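Local coordinates for Non-structural protein 5 (Modoc virus, PDB 2WA2) that probably methylates the cap of viral RNA at guanine N7 and ribose 2'-O, using bound S-adenosylmethionine as the methyl donor, at residues R23-N26 with Q27-A30; N175-S178 with R179-Y183. The protein carries 4 engineered substitutions. All coordinates share one frame; numbering follows the deposited sequence.

Interaction 1 of 2, residues R23-N26 with Q27-A30; sequences RKLN and QLDA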
ATOM      1  N   ARG A  23     -14.831 -11.170   9.433  1.00 12.88           N
ATOM      2  CA  ARG A  23     -15.491 -12.438   9.784  1.00 14.72           C
ATOM      3  C   ARG A  23     -16.618 -12.702   8.793  1.00 13.69           C
ATOM      4  O   ARG A  23     -16.785 -13.823   8.302  1.00 14.17           O
ATOM      5  CB  ARG A  23     -15.988 -12.392  11.222  1.00 13.99           C
ATOM      6  CG  ARG A  23     -14.847 -12.643  12.225  1.00 16.15           C
ATOM      7  CD  ARG A  23     -15.340 -12.811  13.679  1.00 19.51           C
ATOM      8  NE  ARG A  23     -14.232 -13.342  14.478  1.00 32.42           N
ATOM      9  CZ  ARG A  23     -14.122 -13.308  15.811  1.00 36.63           C
ATOM     10  NH1 ARG A  23     -15.058 -12.735  16.580  1.00 37.31           N
ATOM     11  NH2 ARG A  23     -13.043 -13.844  16.382  1.00 37.74           N
ATOM     12  N   LYS A  24     -17.335 -11.643   8.429  1.00 13.59           N
ATOM     13  CA  LYS A  24     -18.378 -11.762   7.397  1.00 12.36           C
ATOM     14  C   LYS A  24     -17.794 -12.108   6.025  1.00 11.96           C
ATOM     15  O   LYS A  24     -18.313 -12.962   5.318  1.00 11.66           O
ATOM     16  CB  LYS A  24     -19.223 -10.474   7.323  1.00 12.61           C
ATOM     17  CG  LYS A  24     -20.135 -10.287   8.547  1.00 11.69           C
ATOM     18  CD  LYS A  24     -20.987  -9.012   8.498  1.00 13.80           C
ATOM     19  CE  LYS A  24     -22.022  -9.048   7.421  1.00 16.86           C
ATOM     20  NZ  LYS A  24     -23.239  -9.682   7.899  1.00 17.84           N
ATOM     21  N   LEU A  25     -16.691 -11.468   5.670  1.00 11.01           N
ATOM     22  CA  LEU A  25     -16.016 -11.780   4.423  1.00 10.46           C
ATOM     23  C   LEU A  25     -15.681 -13.260   4.360  1.00 11.62           C
ATOM     24  O   LEU A  25     -15.933 -13.897   3.319  1.00 11.51           O
ATOM     25  CB  LEU A  25     -14.735 -10.941   4.257  1.00 10.17           C
ATOM     26  CG  LEU A  25     -14.002 -11.092   2.917  1.00  9.69           C
ATOM     27  CD1 LEU A  25     -14.740 -10.504   1.712  1.00 13.29           C
ATOM     28  CD2 LEU A  25     -12.547 -10.563   3.067  1.00  9.85           C
ATOM     29  N   ASN A  26     -15.083 -13.784   5.442  1.00 10.80           N
ATOM     30  CA  ASN A  26     -14.649 -15.176   5.508  1.00 12.64           C
ATOM     31  C   ASN A  26     -15.799 -16.187   5.483  1.00 12.77           C
ATOM     32  O   ASN A  26     -15.566 -17.393   5.244  1.00 14.14           O
ATOM     33  CB  ASN A  26     -13.798 -15.417   6.750  1.00 11.83           C
ATOM     34  CG  ASN A  26     -12.415 -14.783   6.664  1.00 14.54           C
ATOM     35  OD1 ASN A  26     -11.940 -14.388   5.592  1.00 16.57           O
ATOM     36  ND2 ASN A  26     -11.775 -14.650   7.825  1.00 14.97           N
ATOM     37  N   GLN A  27     -17.019 -15.723   5.752  1.00 12.03           N
ATOM     38  CA  GLN A  27     -18.214 -16.575   5.674  1.00 13.50           C
ATOM     39  C   GLN A  27     -18.761 -16.715   4.253  1.00 12.62           C
ATOM     40  O   GLN A  27     -19.605 -17.574   4.001  1.00 12.47           O
ATOM     41  CB  GLN A  27     -19.302 -16.089   6.653  1.00 13.06           C
ATOM     42  CG  GLN A  27     -18.956 -16.389   8.119  1.00 16.02           C
ATOM     43  CD  GLN A  27     -20.057 -15.952   9.103  1.00 16.06           C
ATOM     44  OE1 GLN A  27     -20.903 -15.116   8.782  1.00 21.06           O
ATOM     45  NE2 GLN A  27     -20.029 -16.520  10.301  1.00 21.74           N
ATOM     46  N   LEU A  28     -18.292 -15.886   3.318  1.00 13.28           N
ATOM     47  CA  LEU A  28     -18.766 -15.975   1.936  1.00 12.97           C
ATOM     48  C   LEU A  28     -18.218 -17.193   1.194  1.00 12.77           C
ATOM     49  O   LEU A  28     -17.007 -17.449   1.223  1.00 13.81           O
ATOM     50  CB  LEU A  28     -18.421 -14.715   1.146  1.00 12.80           C
ATOM     51  CG  LEU A  28     -18.890 -13.347   1.691  1.00 11.51           C
ATOM     52  CD1 LEU A  28     -18.332 -12.208   0.833  1.00 11.64           C
ATOM     53  CD2 LEU A  28     -20.381 -13.281   1.808  1.00 11.76           C
ATOM     54  N   ASP A  29     -19.099 -17.905   0.474  1.00 13.65           N
ATOM     55  CA  ASP A  29     -18.661 -19.011  -0.394  1.00 14.00           C
ATOM     56  C   ASP A  29     -17.985 -18.482  -1.670  1.00 14.15           C
ATOM     57  O   ASP A  29     -17.895 -17.278  -1.858  1.00 13.90           O
ATOM     58  CB  ASP A  29     -19.813 -20.018  -0.653  1.00 14.38           C
ATOM     59  CG  ASP A  29     -20.905 -19.478  -1.587  1.00 15.52           C
ATOM     60  OD1 ASP A  29     -20.665 -18.512  -2.314  1.00 16.89           O
ATOM     61  OD2 ASP A  29     -22.030 -20.034  -1.591  1.00 21.00           O
ATOM     62  N   ALA A  30     -17.493 -19.357  -2.544  1.00 15.14           N
ATOM     63  CA  ALA A  30     -16.728 -18.878  -3.702  1.00 16.66           C
ATOM     64  C   ALA A  30     -17.555 -17.923  -4.591  1.00 17.53           C
ATOM     65  O   ALA A  30     -17.056 -16.863  -4.999  1.00 16.89           O
ATOM     66  CB  ALA A  30     -16.161 -20.052  -4.511  1.00 17.03           C
TER
HETATM   67  O   HOH W   1     -14.752 -15.791   1.667  1.00 17.80           O
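L25 and L28 meet through both backbone and side chain, in the last turn of helix 14-27 and the loop that follows. L28 N donates to L25 O at 3.1 Å with an N-H...O angle of 158°. One residue earlier, Q27 N reaches K24 O, also at 3.1 Å but less straight, and its bond to R23 O at 3.2 Å is weak. Q27 N is thus shared between a partner three residues back and a weak one four back, while L28 N bonds three back, consistent with a tightening of the last turn. L28 then adopts an extended conformation (psi 134°) that carries the chain off the helical path.

A water bridges the same turn. It donates to L25 O and to L28 O, each at 2.8 Å, so L25 O is gripped both by an amide N-H and by the solvent molecule.

Apolar contact is modest. The two leucines cross at about a right angle and touch by single methyls, L25 CD1 to L28 CD1 at 4.1 Å. L25 holds CG opposite its backbone N (chi1 -175°), whereas in L28 CG lies beside the backbone N, close over L25 O at 3.4 Å. Both side chains continue onto Y36 of helix 30-38, and L25 also touches F33. Q27 lays its extended chain back along the turn, with its CG 3.4 Å from R23 O.

Two polar ends find partners beyond the turn: N26 ND2 bonds to P161 O, and D29 OD1 accepts from E32 N. The arrangement is that of two helices joined by a short loop, with D29 as N-cap of helix 30-38, consistent with the N-terminal extension of flavivirus NS5 methyltransferases.

Interaction 2 of 2, residues N175-S178 with R179-Y183; sequences NVIS and RWLEY
V176 and W180, one turn apart on helix 163-183, run alongside each other in the same direction. V176 CG1 sits 4.1 Å from W180 CD1, while the carbonyl V176 O meets the indole at its edge, in the ring plane, 3.3 Å from that same CD1. With V176 CG1 swung away from its backbone N (chi1 171°), the methyl runs alongside the indole and does not cover it; F147 meets the ring edge-to-face.

The neighbouring pair is turned differently. I177 and L181 cross obliquely, I177 CG2 touching L181 CG at 3.9 Å, and L181 N donates to I177 O at 2.9 Å. S178 O receives E182 N at the same length, 2.9 Å, in the next step of the ladder.

On the outer side N175 meets R179. Their amide and guanidinium planes stand 84° apart, and N175 OD1 lies over a guanidinium face, 2.6 Å from R179 NH2; that separation is very short and the angle too poor for a hydrogen bond, so its detail is doubtful. E182 is directed to R211, with which it forms a salt bridge.

This C-terminal end of the helix is therefore amphipathic: the hydrocarbon and indole of V176, I177, W180 and L181 occupy its buried side, and the charged and amide groups of N175, R179 and E182 are left to the exposed one.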
ATOM      1  N   ASN A 175       6.736  -0.136  10.863  1.00 12.38           N
ATOM      2  CA  ASN A 175       7.998   0.021  11.589  1.00 15.19           C
ATOM      3  C   ASN A 175       9.204   0.200  10.630  1.00 14.82           C
ATOM      4  O   ASN A 175      10.068   1.069  10.835  1.00 14.71           O
ATOM      5  CB  ASN A 175       8.197  -1.129  12.589  1.00 16.80           C
ATOM      6  CG  ASN A 175       9.415  -0.935  13.450  1.00 23.79           C
ATOM      7  OD1 ASN A 175      10.382  -1.684  13.332  1.00 32.27           O
ATOM      8  ND2 ASN A 175       9.412   0.119  14.285  1.00 27.53           N
ATOM      9  N   VAL A 176       9.240  -0.589   9.564  1.00 15.55           N
ATOM     10  CA  VAL A 176      10.300  -0.471   8.558  1.00 15.07           C
ATOM     11  C   VAL A 176      10.231   0.894   7.850  1.00 15.16           C
ATOM     12  O   VAL A 176      11.233   1.633   7.747  1.00 14.68           O
ATOM     13  CB  VAL A 176      10.219  -1.628   7.540  1.00 16.81           C
ATOM     14  CG1 VAL A 176      11.165  -1.392   6.378  1.00 16.83           C
ATOM     15  CG2 VAL A 176      10.493  -2.960   8.258  1.00 17.91           C
ATOM     16  N   ILE A 177       9.045   1.236   7.366  1.00 13.62           N
ATOM     17  CA  ILE A 177       8.836   2.506   6.679  1.00 14.35           C
ATOM     18  C   ILE A 177       9.196   3.700   7.581  1.00 14.00           C
ATOM     19  O   ILE A 177       9.802   4.651   7.102  1.00 13.96           O
ATOM     20  CB  ILE A 177       7.377   2.634   6.127  1.00 14.88           C
ATOM     21  CG1 ILE A 177       7.141   1.630   4.992  1.00 16.25           C
ATOM     22  CG2 ILE A 177       7.029   4.110   5.732  1.00 15.52           C
ATOM     23  CD1 ILE A 177       8.138   1.664   3.813  1.00 19.47           C
ATOM     24  N   SER A 178       8.850   3.637   8.866  1.00 13.85           N
ATOM     25  CA  SER A 178       9.214   4.730   9.799  1.00 14.66           C
ATOM     26  C   SER A 178      10.724   5.032   9.789  1.00 15.21           C
ATOM     27  O   SER A 178      11.121   6.196   9.848  1.00 14.97           O
ATOM     28  CB  SER A 178       8.702   4.470  11.217  1.00 15.64           C
ATOM     29  OG  SER A 178       7.288   4.580  11.207  1.00 15.77           O
ATOM     30  N   ARG A 179      11.549   3.987   9.673  1.00 15.25           N
ATOM     31  CA  ARG A 179      13.001   4.170   9.587  1.00 16.19           C
ATOM     32  C   ARG A 179      13.396   4.920   8.317  1.00 15.34           C
ATOM     33  O   ARG A 179      14.273   5.811   8.337  1.00 16.51           O
ATOM     34  CB  ARG A 179      13.721   2.819   9.650  1.00 16.93           C
ATOM     35  CG  ARG A 179      13.599   2.153  11.002  1.00 21.22           C
ATOM     36  CD  ARG A 179      14.097   0.729  10.928  1.00 30.88           C
ATOM     37  NE  ARG A 179      13.701  -0.006  12.124  1.00 38.71           N
ATOM     38  CZ  ARG A 179      13.310  -1.277  12.130  1.00 40.69           C
ATOM     39  NH1 ARG A 179      13.254  -1.974  10.992  1.00 41.69           N
ATOM     40  NH2 ARG A 179      12.970  -1.842  13.285  1.00 41.71           N
ATOM     41  N   TRP A 180      12.755   4.579   7.211  1.00 14.37           N
ATOM     42  CA  TRP A 180      12.993   5.291   5.960  1.00 15.10           C
ATOM     43  C   TRP A 180      12.595   6.772   6.048  1.00 15.79           C
ATOM     44  O   TRP A 180      13.331   7.644   5.578  1.00 16.02           O
ATOM     45  CB  TRP A 180      12.271   4.607   4.809  1.00 14.14           C
ATOM     46  CG  TRP A 180      12.968   3.310   4.385  1.00 15.85           C
ATOM     47  CD1 TRP A 180      12.857   2.063   4.954  1.00 15.93           C
ATOM     48  CD2 TRP A 180      13.884   3.176   3.298  1.00 13.79           C
ATOM     49  NE1 TRP A 180      13.664   1.154   4.270  1.00 16.52           N
ATOM     50  CE2 TRP A 180      14.295   1.811   3.247  1.00 16.18           C
ATOM     51  CE3 TRP A 180      14.404   4.077   2.362  1.00 17.83           C
ATOM     52  CZ2 TRP A 180      15.191   1.331   2.277  1.00 15.76           C
ATOM     53  CZ3 TRP A 180      15.301   3.600   1.402  1.00 18.43           C
ATOM     54  CH2 TRP A 180      15.688   2.237   1.379  1.00 16.05           C
ATOM     55  N   LEU A 181      11.434   7.041   6.637  1.00 15.90           N
ATOM     56  CA  LEU A 181      10.923   8.400   6.783  1.00 16.91           C
ATOM     57  C   LEU A 181      11.775   9.238   7.744  1.00 18.47           C
ATOM     58  O   LEU A 181      11.959  10.438   7.527  1.00 18.56           O
ATOM     59  CB  LEU A 181       9.458   8.364   7.268  1.00 16.09           C
ATOM     60  CG  LEU A 181       8.476   7.675   6.310  1.00 15.58           C
ATOM     61  CD1 LEU A 181       6.995   7.900   6.662  1.00 15.22           C
ATOM     62  CD2 LEU A 181       8.716   7.984   4.837  1.00 17.98           C
ATOM     63  N   GLU A 182      12.253   8.608   8.808  1.00 19.72           N
ATOM     64  CA  GLU A 182      13.181   9.226   9.768  1.00 22.40           C
ATOM     65  C   GLU A 182      14.485   9.592   9.069  1.00 22.45           C
ATOM     66  O   GLU A 182      14.966  10.704   9.241  1.00 22.46           O
ATOM     67  CB  GLU A 182      13.456   8.268  10.933  1.00 22.64           C
ATOM     68  CG  GLU A 182      14.160   8.843  12.164  1.00 25.67           C
ATOM     69  CD  GLU A 182      13.998   7.926  13.387  1.00 26.64           C
ATOM     70  OE1 GLU A 182      13.200   6.949  13.299  1.00 33.92           O
ATOM     71  OE2 GLU A 182      14.653   8.169  14.438  1.00 34.64           O
ATOM     72  N   TYR A 183      15.014   8.674   8.249  1.00 22.54           N
ATOM     73  CA  TYR A 183      16.261   8.898   7.520  1.00 23.23           C
ATOM     74  C   TYR A 183      16.126   9.986   6.443  1.00 23.25           C
ATOM     75  O   TYR A 183      17.054  10.772   6.230  1.00 23.60           O
ATOM     76  CB  TYR A 183      16.766   7.582   6.906  1.00 24.24           C
ATOM     77  CG  TYR A 183      18.160   7.635   6.301  1.00 25.20           C
ATOM     78  CD1 TYR A 183      19.285   7.257   7.045  1.00 29.59           C
ATOM     79  CD2 TYR A 183      18.358   8.043   4.972  1.00 26.00           C
ATOM     80  CE1 TYR A 183      20.578   7.299   6.486  1.00 28.62           C
ATOM     81  CE2 TYR A 183      19.645   8.094   4.410  1.00 26.46           C
ATOM     82  CZ  TYR A 183      20.743   7.723   5.176  1.00 27.77           C
ATOM     83  OH  TYR A 183      22.015   7.783   4.627  1.00 27.87           O
TER

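In the fold
Interaction 1 comes first along the chain and interaction 2 well after it, on opposite sides of the chain's centre. Their centres are 35 Å apart and their nearest atoms about 23 Å, so they do not touch. Residues 23-30 occupy the surface junction between helices 14-27 and 30-38, probably part of the N-terminal extension found in flavivirus NS5 methyltransferases. Residues 175-183 instead end the helix that connects parallel strands 151-154 and 188-193 in a beta-alpha-beta crossover of the Rossmann-like FtsJ-type core. There the side chain of V176 comes to about 7 Å from bound S-adenosylmethionine, which places interaction 2 in a helix of the cofactor-binding core.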